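Local coordinates for protein-S-isoprenylcysteine O-methyltransferase (Tribolium castaneum, PDB 5V7P), which catalyses the methylation of isoprenylated C-terminal cysteine residues of proteins, using S-adenosyl-L-methionine as methyl donor within the endoplasmic reticulum membrane, at residues G214-Y217 with W218-T222; W240-F243 with K244-Y248; I249-S252 with M253-S256. All blocks are in the same frame, centred on the assembly; numbering follows the deposited sequence. Where two conformers were deposited one is given.

How the interactions relate
The three contacts come one after another along two helices that follow each other in the chain, 210-225 and 231-258. Interaction 1 lies on the first; interactions 2 and 3 on the second, as adjoining contacts whose centres are about 13 Å apart. Interactions 1 and 2, with centres about 14 Å apart, pack together where Trp215 meets Phe243, and Phe216 meets both Phe243 and Trp240; the lipid MPG of chain V touches both contacts. Interaction 3 is more remote, its centre about 24 Å from that of interaction 1. The series runs from lipid-lined membrane helix to cofactor: helix 231-258 carries lipid contacts, the probable substrate ligand Arg246 and the cofactor ligand Glu250 in succession.

Interaction 1. Residues G214-Y217 with W218-T222; sequences GWFY and WSIGT. With MPG ([(Z)-octadec-9-enyl] (2R)-2,3-bis(oxidanyl)propanoate), chain B; MPG ([(Z)-octadec-9-enyl] (2R)-2,3-bis(oxidanyl)propanoate), chain V; D10 (decane), chain G.
Gly214 begins the contact by accepting the backbone bond of Trp218 N at its O, while Trp218 CB packs against the same carbonyl. One residue on, Trp215 brings CD1 to within 4.1 Å of Trp218 CE3, the two indoles meeting obliquely with planes 75° apart. The C9=C10 double bond of the MPG (chain B) octadecenyl chain lies over one face of the Trp215 ring, where CZ2 comes 3.3 Å from C10 of the lipid. Phe216 turns its ring toward helix 231-258, and Ile220 CD1 sits over one face in a CH-pi contact, 4.0 Å from the ring centroid; the tail of MPG (chain V) reaches the ring edge with C8. The carbonyl of Phe216 takes two bonds, a weak one from Ile220 N and a short one from Ser219 OG at 2.7 Å, made possible because OG stands between backbone N and carbonyl carbon (chi1 64°). Tyr217 O accepts from Gly221 N; decane C10 lies at the edge of the Tyr217 ring, 3.2 Å from Tyr217 OH. Trp218 also stacks on Phe102 of helix 90-113. Helix 210-225, probably transmembrane, packs here among helices 90-113, 156-180 and 231-258, with one MPG beside Trp215, the other beside Phe216.

Interaction 2. Residues W240-F243 with K244-Y248; sequences WMFF and KERIY. With MPG ([(Z)-octadec-9-enyl] (2R)-2,3-bis(oxidanyl)propanoate), chain V.
Lipid contact and the probable substrate site meet on this stretch of helix 231-258, where Trp240 and Lys244 lie one turn apart and Phe242 stands beside Arg246, inferred to bind substrate. The indole of Trp240 has MPG (chain V) spread over one face, with C4 of the lipid 3.6 Å from CG and O1 near the six-membered ring. Lys244 reaches the same ring obliquely: its chain runs out with CG anti to the backbone N (chi1 175°), which carries CD to 3.5 Å from Trp240 CH2. NE1 of the indole is hydrogen-bonded to the carbonyl of Pro274, fixing the turn of the ring. With an alanine here, the Pro274 carbonyl would probably lose this donor, and the lipid chain and the Lys244 methylenes the surface they lie on. Four successive i to i+4 backbone bonds, from Lys244 N to Trp240 O through Ile247 N to Phe243 O, make this an uninterrupted alpha-helix, probably leaving the membrane for the cytoplasmic side near Lys244. Met241 and Glu245 run alongside each other, and in one of the two conformers of Met241 its CE comes near Glu245 OE1; Glu245 OE2 bonds to a backbone atom of a different protein bound in the assembly. Phe242 and Arg246 also point the same way, with ring and guanidinium planes 33° apart and Phe242 CZ 3.8 Å from Arg246 NH1. The arginine is extended from CG to NE, and its NE is hydrogen-bonded to Tyr212 OH; NH2 has a weak bond to His186 O. At the edge of the Phe243 ring sits Arg246 CD, 4.3 Å from CD1, and this ring stacks on Tyr212, the residue that bonds to the arginine.

Interaction 3. Residues I249-S252 with M253-S256; sequences IEES and MLLS. With SAH (S-adenosyl-L-homocysteine), chain C.
Glu250 and Leu254, one turn apart, run side by side toward S-adenosyl-L-homocysteine, with Glu250 CG 4.2 Å from Leu254 CD1. The carboxylate of Glu250 divides its work: OE2 accepts the amino group of the cofactor product, SAH N, at 2.6 Å, whereas OE1 bonds to Tyr212 OH, which helps position the group. CG lies anti to the backbone N (chi1 177°) and the chain stays extended, carrying the acid to the amino end of the ligand. Leu254 is the apolar counterpart, placing CD1 3.6 Å from C8 of the adenine and CD2 near the ribose O2'. Together they form part of the S-adenosyl-L-methionine site, where Glu250 is an experimentally established ligand. Along the backbone, Leu254 N bonds to Glu250 O and Leu255 N to Glu251 O, while the flanking bonds, Met253 N to Ile249 O and Ser256 N to Ser252 O, are weak. Two serines add side-chain bonds to carbonyls three residues back: Ser252 OG gives to Ile249 O at 2.6 Å, and Ser256 OG to Met253 O at 2.7 Å. The Ile249 carbonyl thereby takes two donors, a short one from Ser252 OG and a weak one from Met253 N. Buried Glu251 is well supplied with partners: OE2 makes a salt bridge with Arg208 and a hydrogen bond with His209, and OE1 accepts from Tyr279 N and Gln266 NE2.

Interaction 1. Residues G214-Y217 with W218-T222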
loop_
_atom_site.group_PDB
_atom_site.type_symbol
_atom_site.label_atom_id
_atom_site.label_comp_id
_atom_site.label_asym_id
_atom_site.label_seq_id
_atom_site.Cartn_x
_atom_site.Cartn_y
_atom_site.Cartn_z
ATOM N N GLY A 214 11.642 3.765 3.687
ATOM C CA GLY A 214 10.995 3.639 4.983
ATOM C C GLY A 214 10.022 2.478 5.030
ATOM O O GLY A 214 10.008 1.703 5.988
ATOM N N TRP A 215 9.203 2.335 3.987
ATOM C CA TRP A 215 8.266 1.220 3.927
ATOM C C TRP A 215 9.003 -0.113 3.903
ATOM O O TRP A 215 8.607 -1.063 4.589
ATOM C CB TRP A 215 7.375 1.370 2.693
ATOM C CG TRP A 215 6.084 0.619 2.770
ATOM C CD1 TRP A 215 5.821 -0.491 3.519
ATOM C CD2 TRP A 215 4.871 0.929 2.075
ATOM N NE1 TRP A 215 4.522 -0.892 3.330
ATOM C CE2 TRP A 215 3.916 -0.036 2.448
ATOM C CE3 TRP A 215 4.500 1.930 1.171
ATOM C CZ2 TRP A 215 2.615 -0.031 1.950
ATOM C CZ3 TRP A 215 3.209 1.933 0.677
ATOM C CH2 TRP A 215 2.282 0.959 1.066
ATOM N N PHE A 216 10.087 -0.195 3.127
ATOM C CA PHE A 216 10.845 -1.436 3.006
ATOM C C PHE A 216 11.348 -1.911 4.364
ATOM O O PHE A 216 11.104 -3.057 4.766
ATOM C CB PHE A 216 12.011 -1.227 2.035
ATOM C CG PHE A 216 12.914 -2.424 1.892
ATOM C CD1 PHE A 216 12.463 -3.580 1.277
ATOM C CD2 PHE A 216 14.219 -2.383 2.350
ATOM C CE1 PHE A 216 13.290 -4.678 1.137
ATOM C CE2 PHE A 216 15.052 -3.479 2.212
ATOM C CZ PHE A 216 14.586 -4.628 1.603
ATOM N N TYR A 217 12.054 -1.043 5.089
ATOM C CA TYR A 217 12.615 -1.452 6.372
ATOM C C TYR A 217 11.544 -1.580 7.444
ATOM O O TYR A 217 11.639 -2.460 8.306
ATOM C CB TYR A 217 13.698 -0.467 6.806
ATOM C CG TYR A 217 14.976 -0.644 6.025
ATOM C CD1 TYR A 217 15.752 -1.784 6.187
ATOM C CD2 TYR A 217 15.399 0.313 5.118
ATOM C CE1 TYR A 217 16.916 -1.963 5.471
ATOM C CE2 TYR A 217 16.565 0.144 4.397
ATOM C CZ TYR A 217 17.318 -0.997 4.579
ATOM O OH TYR A 217 18.480 -1.179 3.869
ATOM N N TRP A 218 10.520 -0.726 7.407
ATOM C CA TRP A 218 9.412 -0.866 8.344
ATOM C C TRP A 218 8.798 -2.255 8.249
ATOM O O TRP A 218 8.566 -2.915 9.268
ATOM C CB TRP A 218 8.358 0.207 8.073
ATOM C CG TRP A 218 7.134 0.074 8.929
ATOM C CD1 TRP A 218 6.931 0.628 10.157
ATOM C CD2 TRP A 218 5.942 -0.661 8.619
ATOM N NE1 TRP A 218 5.688 0.286 10.632
ATOM C CE2 TRP A 218 5.061 -0.505 9.707
ATOM C CE3 TRP A 218 5.533 -1.431 7.525
ATOM C CZ2 TRP A 218 3.797 -1.090 9.734
ATOM C CZ3 TRP A 218 4.277 -2.012 7.555
ATOM C CH2 TRP A 218 3.425 -1.838 8.653
ATOM N N SER A 219 8.537 -2.722 7.027
ATOM C CA SER A 219 7.888 -4.018 6.864
ATOM C C SER A 219 8.748 -5.140 7.430
ATOM O O SER A 219 8.238 -6.047 8.099
ATOM C CB SER A 219 7.584 -4.275 5.391
ATOM O OG SER A 219 8.772 -4.367 4.617
ATOM N N ILE A 220 10.054 -5.110 7.154
ATOM C CA ILE A 220 10.965 -6.062 7.782
ATOM C C ILE A 220 10.938 -5.892 9.294
ATOM O O ILE A 220 10.967 -6.872 10.048
ATOM C CB ILE A 220 12.389 -5.887 7.220
ATOM C CG1 ILE A 220 12.403 -6.127 5.709
ATOM C CG2 ILE A 220 13.362 -6.841 7.912
ATOM C CD1 ILE A 220 13.698 -5.725 5.031
ATOM N N GLY A 221 10.880 -4.642 9.757
ATOM C CA GLY A 221 10.876 -4.387 11.187
ATOM C C GLY A 221 9.727 -5.068 11.905
ATOM O O GLY A 221 9.901 -5.602 13.003
ATOM N N THR A 222 8.537 -5.058 11.298
ATOM C CA THR A 222 7.377 -5.670 11.939
ATOM C C THR A 222 7.657 -7.119 12.312
ATOM O O THR A 222 7.255 -7.582 13.385
ATOM C CB THR A 222 6.153 -5.591 11.023
ATOM O OG1 THR A 222 6.393 -6.336 9.826
ATOM C CG2 THR A 222 5.826 -4.142 10.672
HETATM C C2 MPG B . 3.652 -8.751 3.849
HETATM C C3 MPG B . 5.035 -8.120 3.738
HETATM C C4 MPG B . 5.067 -7.036 2.665
HETATM C C5 MPG B . 6.361 -6.263 2.784
HETATM C C6 MPG B . 6.465 -5.292 1.620
HETATM C C7 MPG B . 5.384 -4.214 1.650
HETATM C C8 MPG B . 4.984 -3.949 0.210
HETATM C C9 MPG B . 4.232 -2.623 0.140
HETATM C C10 MPG B . 2.957 -2.527 -0.158
HETATM C C11 MPG B . 2.071 -3.732 -0.477
HETATM C C12 MPG B . 0.641 -3.429 -0.057
HETATM C C13 MPG B . 0.032 -2.365 -0.963
HETATM C C14 MPG B . -1.136 -1.729 -0.226
HETATM C C15 MPG B . -1.934 -0.838 -1.176
HETATM C C16 MPG B . -3.417 -1.197 -1.118
HETATM O O1 MPG B . 2.594 -7.711 5.702
HETATM C C1 MPG B . 2.598 -7.745 4.311
HETATM C CXD MPG B . 2.693 -6.247 7.737
HETATM O O2 MPG B . 3.815 -5.862 8.477
HETATM C C21 MPG B . 2.061 -7.484 8.392
HETATM O O3 MPG B . 2.913 -7.994 9.378
HETATM O O4 MPG B . 3.856 -5.843 5.730
HETATM C CX3 MPG B . 3.111 -6.563 6.306
HETATM C C2 MPG V . 17.702 -9.930 -4.369
HETATM C C3 MPG V . 18.368 -9.724 -3.012
HETATM C C4 MPG V . 17.607 -8.664 -2.218
HETATM C C5 MPG V . 18.157 -8.632 -0.794
HETATM C C6 MPG V . 17.684 -7.367 -0.084
HETATM C C7 MPG V . 18.401 -7.245 1.260
HETATM C C8 MPG V . 17.978 -5.953 1.951
HETATM C C9 MPG V . 18.970 -5.640 3.073
HETATM C C10 MPG V . 18.669 -5.641 4.358
HETATM C C11 MPG V . 17.272 -5.950 4.901
HETATM C C12 MPG V . 17.400 -6.589 6.283
HETATM O O1 MPG V . 18.396 -10.143 -6.638
HETATM C C1 MPG V . 18.658 -10.615 -5.347
HETATM C CXD MPG V . 19.272 -10.099 -9.016
HETATM O O2 MPG V . 19.210 -11.063 -10.029
HETATM C C21 MPG V . 20.617 -9.379 -9.076
HETATM O O3 MPG V . 20.868 -8.756 -7.846
HETATM O O4 MPG V . 19.641 -11.822 -7.451
HETATM C CX3 MPG V . 19.128 -10.772 -7.652
HETATM C C1 D10 G . 20.853 2.818 -6.756
HETATM C C2 D10 G . 21.470 2.044 -5.597
HETATM C C3 D10 G . 20.924 2.595 -4.283
HETATM C C4 D10 G . 21.216 1.612 -3.151
HETATM C C5 D10 G . 21.349 2.391 -1.846
HETATM C C6 D10 G . 21.354 1.423 -0.666
HETATM C C7 D10 G . 22.108 2.056 0.502
HETATM C C8 D10 G . 21.511 1.574 1.822
HETATM C C9 D10 G . 20.438 2.556 2.280
HETATM C C10 D10 G . 19.364 1.808 3.067
#

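Interaction 2. Residues W240-F243 with K244-Y248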
loop_
_atom_site.group_PDB
_atom_site.type_symbol
_atom_site.label_atom_id
_atom_site.label_comp_id
_atom_site.label_asym_id
_atom_site.label_seq_id
_atom_site.Cartn_x
_atom_site.Cartn_y
_atom_site.Cartn_z
ATOM N N TRP A 240 11.283 -6.542 -1.308
ATOM C CA TRP A 240 12.329 -6.084 -2.214
ATOM C C TRP A 240 11.888 -6.180 -3.670
ATOM O O TRP A 240 12.058 -5.231 -4.447
ATOM C CB TRP A 240 13.600 -6.899 -1.982
ATOM C CG TRP A 240 14.742 -6.500 -2.857
ATOM C CD1 TRP A 240 15.675 -5.539 -2.600
ATOM C CD2 TRP A 240 15.078 -7.054 -4.134
ATOM N NE1 TRP A 240 16.569 -5.459 -3.639
ATOM C CE2 TRP A 240 16.225 -6.379 -4.595
ATOM C CE3 TRP A 240 14.519 -8.056 -4.933
ATOM C CZ2 TRP A 240 16.823 -6.671 -5.818
ATOM C CZ3 TRP A 240 15.113 -8.346 -6.146
ATOM C CH2 TRP A 240 16.253 -7.656 -6.578
ATOM N N MET A 241 11.322 -7.323 -4.067
ATOM C CA MET A 241 10.939 -7.497 -5.464
ATOM C C MET A 241 9.788 -6.579 -5.853
ATOM O O MET A 241 9.722 -6.130 -7.003
ATOM C CB MET A 241 10.572 -8.957 -5.740
ATOM C CG MET A 241 9.238 -9.430 -5.152
ATOM S SD MET A 241 8.651 -10.948 -5.930
ATOM C CE MET A 241 8.314 -10.386 -7.598
ATOM N N PHE A 242 8.882 -6.281 -4.921
ATOM C CA PHE A 242 7.771 -5.393 -5.241
ATOM C C PHE A 242 8.264 -3.982 -5.531
ATOM O O PHE A 242 7.802 -3.342 -6.483
ATOM C CB PHE A 242 6.757 -5.384 -4.097
ATOM C CG PHE A 242 5.608 -4.441 -4.318
ATOM C CD1 PHE A 242 4.562 -4.784 -5.162
ATOM C CD2 PHE A 242 5.571 -3.211 -3.680
ATOM C CE1 PHE A 242 3.503 -3.919 -5.366
ATOM C CE2 PHE A 242 4.515 -2.341 -3.881
ATOM C CZ PHE A 242 3.480 -2.695 -4.725
ATOM N N PHE A 243 9.204 -3.482 -4.730
ATOM C CA PHE A 243 9.713 -2.132 -4.942
ATOM C C PHE A 243 10.673 -2.061 -6.121
ATOM O O PHE A 243 10.798 -1.002 -6.745
ATOM C CB PHE A 243 10.388 -1.618 -3.666
ATOM C CG PHE A 243 9.416 -1.231 -2.582
ATOM C CD1 PHE A 243 8.374 -0.355 -2.848
ATOM C CD2 PHE A 243 9.534 -1.752 -1.302
ATOM C CE1 PHE A 243 7.478 -0.000 -1.860
ATOM C CE2 PHE A 243 8.639 -1.399 -0.309
ATOM C CZ PHE A 243 7.609 -0.524 -0.589
ATOM N N LYS A 244 11.347 -3.164 -6.449
ATOM C CA LYS A 244 12.141 -3.196 -7.673
ATOM C C LYS A 244 11.254 -2.998 -8.896
ATOM O O LYS A 244 11.530 -2.146 -9.747
ATOM C CB LYS A 244 12.909 -4.513 -7.774
ATOM C CG LYS A 244 13.679 -4.679 -9.085
ATOM C CD LYS A 244 14.494 -5.961 -9.096
ATOM C CE LYS A 244 15.352 -6.072 -10.349
ATOM N NZ LYS A 244 14.622 -6.670 -11.503
ATOM N N GLU A 245 10.178 -3.782 -9.000
ATOM C CA GLU A 245 9.233 -3.604 -10.097
ATOM C C GLU A 245 8.622 -2.210 -10.069
ATOM O O GLU A 245 8.597 -1.507 -11.086
ATOM C CB GLU A 245 8.135 -4.667 -10.027
ATOM C CG GLU A 245 8.572 -6.058 -10.453
ATOM C CD GLU A 245 7.413 -7.037 -10.514
ATOM O OE1 GLU A 245 7.491 -8.094 -9.852
ATOM O OE2 GLU A 245 6.419 -6.744 -11.213
ATOM N N ARG A 246 8.124 -1.791 -8.904
ATOM C CA ARG A 246 7.451 -0.501 -8.801
ATOM C C ARG A 246 8.389 0.639 -9.180
ATOM O O ARG A 246 8.027 1.520 -9.968
ATOM C CB ARG A 246 6.909 -0.311 -7.383
ATOM C CG ARG A 246 5.996 0.890 -7.220
ATOM C CD ARG A 246 5.510 1.014 -5.787
ATOM N NE ARG A 246 4.581 2.126 -5.610
ATOM C CZ ARG A 246 3.254 2.034 -5.661
ATOM N NH1 ARG A 246 2.659 0.871 -5.886
ATOM N NH2 ARG A 246 2.516 3.121 -5.482
ATOM N N ILE A 247 9.604 0.638 -8.626
ATOM C CA ILE A 247 10.554 1.711 -8.909
ATOM C C ILE A 247 10.900 1.743 -10.391
ATOM O O ILE A 247 11.030 2.818 -10.989
ATOM C CB ILE A 247 11.813 1.550 -8.035
ATOM C CG1 ILE A 247 11.504 1.987 -6.599
ATOM C CG2 ILE A 247 12.991 2.356 -8.600
ATOM C CD1 ILE A 247 12.605 1.690 -5.603
ATOM N N TYR A 248 11.060 0.570 -11.005
ATOM C CA TYR A 248 11.494 0.509 -12.396
ATOM C C TYR A 248 10.505 1.223 -13.308
ATOM O O TYR A 248 10.886 2.101 -14.092
ATOM C CB TYR A 248 11.669 -0.949 -12.821
ATOM C CG TYR A 248 12.347 -1.121 -14.160
ATOM C CD1 TYR A 248 13.720 -0.965 -14.289
ATOM C CD2 TYR A 248 11.615 -1.450 -15.296
ATOM C CE1 TYR A 248 14.347 -1.125 -15.509
ATOM C CE2 TYR A 248 12.234 -1.613 -16.521
ATOM C CZ TYR A 248 13.601 -1.449 -16.622
ATOM O OH TYR A 248 14.223 -1.609 -17.838
HETATM C C2 MPG V . 17.702 -9.930 -4.369
HETATM C C3 MPG V . 18.368 -9.724 -3.012
HETATM C C4 MPG V . 17.607 -8.664 -2.218
HETATM C C5 MPG V . 18.157 -8.632 -0.794
HETATM C C6 MPG V . 17.684 -7.367 -0.084
HETATM C C7 MPG V . 18.401 -7.245 1.260
HETATM C C8 MPG V . 17.978 -5.953 1.951
HETATM C C9 MPG V . 18.970 -5.640 3.073
HETATM C C10 MPG V . 18.669 -5.641 4.358
HETATM C C11 MPG V . 17.272 -5.950 4.901
HETATM C C12 MPG V . 17.400 -6.589 6.283
HETATM O O1 MPG V . 18.396 -10.143 -6.638
HETATM C C1 MPG V . 18.658 -10.615 -5.347
HETATM C CXD MPG V . 19.272 -10.099 -9.016
HETATM O O2 MPG V . 19.210 -11.063 -10.029
HETATM C C21 MPG V . 20.617 -9.379 -9.076
HETATM O O3 MPG V . 20.868 -8.756 -7.846
HETATM O O4 MPG V . 19.641 -11.822 -7.451
HETATM C CX3 MPG V . 19.128 -10.772 -7.652
#

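Interaction 3. Residues I249-S252 with M253-S256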
loop_
_atom_site.group_PDB
_atom_site.type_symbol
_atom_site.label_atom_id
_atom_site.label_comp_id
_atom_site.label_asym_id
_atom_site.label_seq_id
_atom_site.Cartn_x
_atom_site.Cartn_y
_atom_site.Cartn_z
ATOM N N ILE A 249 9.224 0.860 -13.218
ATOM C CA ILE A 249 8.209 1.534 -14.020
ATOM C C ILE A 249 8.061 2.986 -13.585
ATOM O O ILE A 249 7.798 3.867 -14.413
ATOM C CB ILE A 249 6.867 0.781 -13.922
ATOM C CG1 ILE A 249 5.809 1.417 -14.831
ATOM C CG2 ILE A 249 6.363 0.741 -12.486
ATOM C CD1 ILE A 249 6.079 1.239 -16.308
ATOM N N GLU A 250 8.228 3.259 -12.289
ATOM C CA GLU A 250 7.999 4.605 -11.775
ATOM C C GLU A 250 9.031 5.587 -12.314
ATOM O O GLU A 250 8.689 6.721 -12.667
ATOM C CB GLU A 250 8.016 4.579 -10.248
ATOM C CG GLU A 250 7.856 5.939 -9.590
ATOM C CD GLU A 250 7.546 5.832 -8.108
ATOM O OE1 GLU A 250 6.973 4.804 -7.692
ATOM O OE2 GLU A 250 7.880 6.771 -7.355
ATOM N N GLU A 251 10.294 5.170 -12.391
ATOM C CA GLU A 251 11.339 6.051 -12.890
ATOM C C GLU A 251 11.294 6.217 -14.402
ATOM O O GLU A 251 11.771 7.236 -14.913
ATOM C CB GLU A 251 12.712 5.529 -12.467
ATOM C CG GLU A 251 12.968 5.637 -10.975
ATOM C CD GLU A 251 14.427 5.440 -10.617
ATOM O OE1 GLU A 251 15.197 4.979 -11.486
ATOM O OE2 GLU A 251 14.807 5.750 -9.469
ATOM N N SER A 252 10.736 5.248 -15.130
ATOM C CA SER A 252 10.550 5.430 -16.566
ATOM C C SER A 252 9.559 6.553 -16.844
ATOM O O SER A 252 9.717 7.301 -17.815
ATOM C CB SER A 252 10.078 4.127 -17.211
ATOM O OG SER A 252 8.739 3.830 -16.854
ATOM N N MET A 253 8.532 6.688 -15.999
ATOM C CA MET A 253 7.601 7.802 -16.141
ATOM C C MET A 253 8.231 9.111 -15.683
ATOM O O MET A 253 7.933 10.171 -16.245
ATOM C CB MET A 253 6.322 7.532 -15.348
ATOM C CG MET A 253 5.675 6.179 -15.614
ATOM S SD MET A 253 5.618 5.731 -17.357
ATOM C CE MET A 253 4.673 7.086 -18.047
ATOM N N LEU A 254 9.094 9.061 -14.666
ATOM C CA LEU A 254 9.755 10.273 -14.198
ATOM C C LEU A 254 10.731 10.811 -15.235
ATOM O O LEU A 254 10.902 12.029 -15.348
ATOM C CB LEU A 254 10.473 10.002 -12.875
ATOM C CG LEU A 254 9.562 9.847 -11.655
ATOM C CD1 LEU A 254 10.296 9.168 -10.511
ATOM C CD2 LEU A 254 9.022 11.200 -11.205
ATOM N N LEU A 255 11.374 9.927 -16.000
ATOM C CA LEU A 255 12.285 10.386 -17.043
ATOM C C LEU A 255 11.532 11.106 -18.154
ATOM O O LEU A 255 12.013 12.114 -18.687
ATOM C CB LEU A 255 13.078 9.206 -17.605
ATOM C CG LEU A 255 14.268 8.745 -16.759
ATOM C CD1 LEU A 255 14.793 7.415 -17.258
ATOM C CD2 LEU A 255 15.379 9.791 -16.769
ATOM N N SER A 256 10.351 10.606 -18.519
ATOM C CA SER A 256 9.525 11.299 -19.498
ATOM C C SER A 256 8.939 12.587 -18.938
ATOM O O SER A 256 8.587 13.483 -19.713
ATOM C CB SER A 256 8.399 10.382 -19.978
ATOM O OG SER A 256 7.482 10.117 -18.932
HETATM N N SAH C . 9.062 7.003 -5.032
HETATM C CA SAH C . 8.945 8.164 -4.159
HETATM C CB SAH C . 7.525 8.715 -4.193
HETATM C CG SAH C . 6.433 7.675 -3.966
HETATM S SD SAH C . 4.788 8.371 -4.279
HETATM C C SAH C . 9.336 7.810 -2.726
HETATM O O SAH C . 9.434 6.636 -2.365
HETATM O OXT SAH C . 9.564 8.686 -1.891
HETATM C "C5'" SAH C . 4.780 7.958 -6.047
HETATM C "C4'" SAH C . 4.660 9.175 -6.955
HETATM O "O4'" SAH C . 5.681 10.106 -6.657
HETATM C "C3'" SAH C . 4.823 8.771 -8.413
HETATM O "O3'" SAH C . 3.681 9.127 -9.158
HETATM C "C2'" SAH C . 6.049 9.507 -8.911
HETATM O "O2'" SAH C . 5.818 10.088 -10.175
HETATM C "C1'" SAH C . 6.321 10.556 -7.836
HETATM N N9 SAH C . 7.758 10.773 -7.571
HETATM C C8 SAH C . 8.724 9.825 -7.351
HETATM N N7 SAH C . 9.904 10.446 -7.133
HETATM C C5 SAH C . 9.706 11.778 -7.207
HETATM C C6 SAH C . 10.563 12.859 -7.068
HETATM N N6 SAH C . 11.854 12.674 -6.809
HETATM N N1 SAH C . 10.059 14.133 -7.203
HETATM C C2 SAH C . 8.722 14.331 -7.472
HETATM N N3 SAH C . 7.878 13.252 -7.609
HETATM C C4 SAH C . 8.364 11.997 -7.479
#